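Local atomic coordinates of CymD (Pseudomonas putida, PDB entry 6Z34), a protein that probably carries monoaromatic hydrocarbons across the outer membrane, as a channel of the FadL family. Residues A[177-189]-A[316-330]. Sequence-based numbering, arbitrary orientation.
Sequences TLVGQGQVSGSLM and FKQKATGDTINLKLP
Ser185 and Asn326 hold each other by two backbone bonds. Asn326 N gives to Ser185 O at 2.7 Å, and Ser185 N gives to Asn326 O at 3.0 Å. Asn326 O also takes a CA-H contact from Val184. Two pairs further on, past the non-hydrogen-bonded pair Val184-Leu327, Lys328 N gives to Gln183 O at 3.3 Å. Leu178 O accepts both Gln183 N and Val184 N. At the other end Leu188 N gives to Thr324 O at 2.9 Å. Gly186 lies against Ile325 and Thr324 O, where a side chain would clash.

Strand 184-185 adds a short antiparallel edge to strand 324-328, whose other neighbour is strand 313-318. Hairpin 316-328 lies in the connection between barrel strands 294-303 and 336-347, and segment 177-189 in that between strands 151-171 and 198-229. The contact thus joins two inter-strand excursions of the FadL-type barrel, probably extracellular.

Apolar groups fill one face. Leu327 CD2 touches Leu178 CD2 and Val184 CG2. With CG1 of Ile325 anti to the backbone N (chi1 -177°), CD1 reaches Val184 CG1 and Met189 CG. Leu188 forks: CD2 meets the edge of the Phe316 ring near its plane, 3.5 Å from CE2, and CD1 rests on Asp323 CB.

The Lys328 chain slants across that of Gln183, with Lys328 CD 3.8 Å from Gln183 CB. A serine in place of Lys328 would probably keep the backbone bond but leave the Gln183 side chain uncovered and freer to turn.

Ser187 OG makes a weak 3.5 Å bond to Asp323 OD2. Within the hairpin, Thr321 OG1 accepts from Asp323 N at 2.8 Å, an ST turn.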
loop_
_atom_site.group_PDB
_atom_site.type_symbol
_atom_site.label_atom_id
_atom_site.label_comp_id
_atom_site.label_asym_id
_atom_site.label_seq_id
_atom_site.Cartn_x
_atom_site.Cartn_y
_atom_site.Cartn_z
ATOM N N THR A 177 22.017 -22.559 11.009
ATOM C CA THR A 177 22.029 -22.500 9.547
ATOM C C THR A 177 22.428 -21.117 9.058
ATOM O O THR A 177 23.095 -20.980 8.027
ATOM C CB THR A 177 20.650 -22.887 8.998
ATOM O OG1 THR A 177 20.516 -24.314 8.994
ATOM C CG2 THR A 177 20.447 -22.360 7.581
ATOM N N LEU A 178 22.066 -20.092 9.810
ATOM C CA LEU A 178 22.323 -18.708 9.463
ATOM C C LEU A 178 23.658 -18.201 10.014
ATOM O O LEU A 178 24.200 -17.226 9.477
ATOM C CB LEU A 178 21.133 -17.893 9.979
ATOM C CG LEU A 178 20.512 -16.534 9.688
ATOM C CD1 LEU A 178 19.828 -16.392 8.327
ATOM C CD2 LEU A 178 19.476 -16.396 10.807
ATOM N N VAL A 179 24.213 -18.845 11.048
ATOM C CA VAL A 179 25.563 -18.497 11.497
ATOM C C VAL A 179 26.609 -19.130 10.587
ATOM O O VAL A 179 27.687 -18.559 10.384
ATOM C CB VAL A 179 25.808 -18.893 12.969
ATOM C CG1 VAL A 179 25.978 -20.395 13.133
ATOM C CG2 VAL A 179 27.050 -18.192 13.506
ATOM N N GLY A 180 26.319 -20.308 10.027
ATOM C CA GLY A 180 27.259 -20.934 9.121
ATOM C C GLY A 180 27.234 -20.363 7.726
ATOM O O GLY A 180 28.233 -20.473 7.005
ATOM N N GLN A 181 26.113 -19.760 7.336
ATOM C CA GLN A 181 25.962 -19.090 6.051
ATOM C C GLN A 181 26.432 -17.642 6.089
ATOM O O GLN A 181 26.210 -16.907 5.117
ATOM C CB GLN A 181 24.500 -19.151 5.595
ATOM C CG GLN A 181 24.052 -20.516 5.078
ATOM C CD GLN A 181 22.654 -20.475 4.492
ATOM O OE1 GLN A 181 22.132 -19.407 4.212
ATOM N NE2 GLN A 181 22.047 -21.642 4.294
ATOM N N GLY A 182 27.081 -17.224 7.175
ATOM C CA GLY A 182 27.548 -15.860 7.294
ATOM C C GLY A 182 26.400 -14.882 7.207
ATOM O O GLY A 182 26.488 -13.877 6.498
ATOM N N GLN A 183 25.305 -15.161 7.911
ATOM C CA GLN A 183 24.178 -14.237 7.917
ATOM C C GLN A 183 23.878 -13.616 9.279
ATOM O O GLN A 183 23.217 -12.572 9.324
ATOM C CB GLN A 183 22.907 -14.928 7.378
ATOM C CG GLN A 183 23.193 -15.991 6.307
ATOM C CD GLN A 183 21.934 -16.561 5.680
ATOM O OE1 GLN A 183 21.461 -17.619 6.069
ATOM N NE2 GLN A 183 21.336 -15.800 4.755
ATOM N N VAL A 184 24.281 -14.242 10.378
ATOM C CA VAL A 184 24.204 -13.630 11.699
ATOM C C VAL A 184 25.592 -13.167 12.110
ATOM O O VAL A 184 26.586 -13.867 11.888
ATOM C CB VAL A 184 23.645 -14.602 12.749
ATOM C CG1 VAL A 184 23.283 -13.853 14.019
ATOM C CG2 VAL A 184 22.472 -15.326 12.189
ATOM N N SER A 185 25.654 -12.007 12.745
ATOM C CA SER A 185 26.911 -11.522 13.283
ATOM C C SER A 185 26.624 -10.795 14.589
ATOM O O SER A 185 25.471 -10.671 15.016
ATOM C CB SER A 185 27.626 -10.619 12.273
ATOM O OG SER A 185 27.630 -11.207 10.986
ATOM N N GLY A 186 27.681 -10.320 15.221
ATOM C CA GLY A 186 27.484 -9.452 16.362
ATOM C C GLY A 186 27.906 -10.145 17.641
ATOM O O GLY A 186 27.724 -11.360 17.806
ATOM N N SER A 187 28.462 -9.356 18.567
ATOM C CA SER A 187 28.994 -9.858 19.830
ATOM C C SER A 187 27.934 -10.490 20.717
ATOM O O SER A 187 28.290 -11.149 21.698
ATOM C CB SER A 187 29.680 -8.721 20.586
ATOM O OG SER A 187 28.903 -7.532 20.540
ATOM N N LEU A 188 26.650 -10.297 20.408
ATOM C CA LEU A 188 25.577 -10.924 21.168
ATOM C C LEU A 188 25.431 -12.411 20.861
ATOM O O LEU A 188 24.791 -13.128 21.636
ATOM C CB LEU A 188 24.258 -10.191 20.894
ATOM C CG LEU A 188 23.330 -9.969 22.091
ATOM C CD1 LEU A 188 24.088 -9.374 23.275
ATOM C CD2 LEU A 188 22.130 -9.083 21.714
ATOM N N MET A 189 26.018 -12.884 19.755
ATOM C CA MET A 189 25.901 -14.296 19.377
ATOM C C MET A 189 26.509 -15.245 20.405
ATOM O O MET A 189 25.796 -16.151 20.878
ATOM C CB MET A 189 26.514 -14.491 17.987
ATOM C CG MET A 189 25.513 -14.504 16.868
ATOM S SD MET A 189 24.704 -16.101 16.760
ATOM C CE MET A 189 26.130 -17.166 16.726
ATOM N N PHE A 316 20.291 -5.095 15.664
ATOM C CA PHE A 316 19.835 -4.795 17.013
ATOM C C PHE A 316 21.063 -4.524 17.867
ATOM O O PHE A 316 22.051 -5.260 17.788
ATOM C CB PHE A 316 19.008 -5.960 17.578
ATOM C CG PHE A 316 18.864 -5.954 19.081
ATOM C CD1 PHE A 316 17.756 -5.364 19.686
ATOM C CD2 PHE A 316 19.823 -6.568 19.892
ATOM C CE1 PHE A 316 17.613 -5.368 21.071
ATOM C CE2 PHE A 316 19.696 -6.578 21.276
ATOM C CZ PHE A 316 18.596 -5.980 21.870
ATOM N N LYS A 317 21.016 -3.461 18.663
ATOM C CA LYS A 317 22.134 -3.085 19.517
ATOM C C LYS A 317 21.603 -2.926 20.932
ATOM O O LYS A 317 20.701 -2.116 21.172
ATOM C CB LYS A 317 22.828 -1.805 19.023
ATOM C CG LYS A 317 23.308 -0.880 20.140
ATOM C CD LYS A 317 24.270 0.191 19.638
ATOM C CE LYS A 317 24.436 1.274 20.678
ATOM N NZ LYS A 317 23.132 1.994 20.794
ATOM N N GLN A 318 22.146 -3.720 21.854
ATOM C CA GLN A 318 21.627 -3.786 23.215
ATOM C C GLN A 318 22.006 -2.522 23.981
ATOM O O GLN A 318 23.182 -2.154 24.048
ATOM C CB GLN A 318 22.170 -5.036 23.902
ATOM C CG GLN A 318 21.749 -5.236 25.336
ATOM C CD GLN A 318 22.553 -6.362 25.999
ATOM O OE1 GLN A 318 23.769 -6.435 25.847
ATOM N NE2 GLN A 318 21.871 -7.235 26.729
ATOM N N LYS A 319 21.004 -1.852 24.561
ATOM C CA LYS A 319 21.202 -0.474 25.011
ATOM C C LYS A 319 22.093 -0.386 26.248
ATOM O O LYS A 319 22.700 0.664 26.496
ATOM C CB LYS A 319 19.853 0.200 25.277
ATOM C CG LYS A 319 19.944 1.727 25.366
ATOM C CD LYS A 319 20.243 2.360 23.999
ATOM C CE LYS A 319 20.446 3.871 24.102
ATOM N NZ LYS A 319 20.455 4.559 22.773
ATOM N N ALA A 320 22.200 -1.460 27.032
ATOM C CA ALA A 320 23.126 -1.439 28.159
ATOM C C ALA A 320 24.567 -1.503 27.675
ATOM O O ALA A 320 25.383 -0.620 27.970
ATOM C CB ALA A 320 22.826 -2.598 29.113
ATOM N N THR A 321 24.886 -2.538 26.899
ATOM C CA THR A 321 26.266 -2.868 26.571
ATOM C C THR A 321 26.755 -2.151 25.318
ATOM O O THR A 321 27.904 -1.699 25.261
ATOM C CB THR A 321 26.381 -4.382 26.377
ATOM O OG1 THR A 321 25.441 -4.793 25.374
ATOM C CG2 THR A 321 26.061 -5.117 27.665
ATOM N N GLY A 322 25.893 -2.015 24.318
ATOM C CA GLY A 322 26.367 -1.801 22.974
ATOM C C GLY A 322 26.704 -3.080 22.249
ATOM O O GLY A 322 27.326 -3.027 21.182
ATOM N N ASP A 323 26.331 -4.228 22.812
ATOM C CA ASP A 323 26.494 -5.510 22.142
ATOM C C ASP A 323 25.400 -5.668 21.095
ATOM O O ASP A 323 24.217 -5.459 21.387
ATOM C CB ASP A 323 26.431 -6.660 23.148
ATOM C CG ASP A 323 27.744 -6.872 23.889
ATOM O OD1 ASP A 323 28.284 -5.901 24.458
ATOM O OD2 ASP A 323 28.229 -8.023 23.907
ATOM N N THR A 324 25.792 -6.043 19.882
ATOM C CA THR A 324 24.877 -6.075 18.756
ATOM C C THR A 324 24.676 -7.493 18.245
ATOM O O THR A 324 25.460 -8.405 18.516
ATOM C CB THR A 324 25.372 -5.194 17.600
ATOM O OG1 THR A 324 26.544 -5.776 17.013
ATOM C CG2 THR A 324 25.695 -3.800 18.106
ATOM N N ILE A 325 23.592 -7.657 17.499
ATOM C CA ILE A 325 23.324 -8.859 16.730
ATOM C C ILE A 325 22.856 -8.401 15.360
ATOM O O ILE A 325 21.978 -7.539 15.259
ATOM C CB ILE A 325 22.281 -9.767 17.412
ATOM C CG1 ILE A 325 22.096 -11.047 16.613
ATOM C CG2 ILE A 325 20.955 -9.054 17.647
ATOM C CD1 ILE A 325 23.122 -12.058 16.964
ATOM N N ASN A 326 23.480 -8.925 14.313
ATOM C CA ASN A 326 23.218 -8.476 12.956
ATOM C C ASN A 326 22.633 -9.616 12.145
ATOM O O ASN A 326 22.914 -10.790 12.394
ATOM C CB ASN A 326 24.485 -7.966 12.292
ATOM C CG ASN A 326 24.980 -6.685 12.914
ATOM O OD1 ASN A 326 24.214 -5.744 13.122
ATOM N ND2 ASN A 326 26.264 -6.649 13.239
ATOM N N LEU A 327 21.829 -9.267 11.158
ATOM C CA LEU A 327 20.997 -10.271 10.525
ATOM C C LEU A 327 20.611 -9.810 9.130
ATOM O O LEU A 327 20.092 -8.702 8.966
ATOM C CB LEU A 327 19.760 -10.492 11.390
ATOM C CG LEU A 327 18.907 -11.702 11.090
ATOM C CD1 LEU A 327 18.361 -11.660 9.744
ATOM C CD2 LEU A 327 19.761 -12.940 11.265
ATOM N N LYS A 328 20.879 -10.651 8.132
ATOM C CA LYS A 328 20.394 -10.442 6.772
ATOM C C LYS A 328 19.260 -11.441 6.508
ATOM O O LYS A 328 19.268 -12.560 7.042
ATOM C CB LYS A 328 21.506 -10.606 5.742
ATOM C CG LYS A 328 21.636 -12.064 5.197
ATOM C CD LYS A 328 22.957 -12.449 4.509
ATOM C CE LYS A 328 22.762 -13.252 3.242
ATOM N NZ LYS A 328 24.071 -13.918 2.947
ATOM N N LEU A 329 18.261 -11.016 5.703
ATOM C CA LEU A 329 17.183 -11.885 5.207
ATOM C C LEU A 329 16.900 -11.614 3.735
ATOM O O LEU A 329 15.757 -11.345 3.358
ATOM C CB LEU A 329 15.903 -11.671 5.988
ATOM C CG LEU A 329 15.620 -11.981 7.432
ATOM C CD1 LEU A 329 16.231 -13.289 7.850
ATOM C CD2 LEU A 329 16.125 -10.830 8.238
ATOM N N PRO A 330 17.914 -11.649 2.860
ATOM C CA PRO A 330 17.661 -11.246 1.474
ATOM C C PRO A 330 16.590 -12.121 0.849
ATOM O O PRO A 330 16.873 -13.258 0.465
ATOM C CB PRO A 330 19.018 -11.427 0.785
ATOM C CG PRO A 330 19.723 -12.457 1.576
ATOM C CD PRO A 330 19.150 -12.438 2.981
#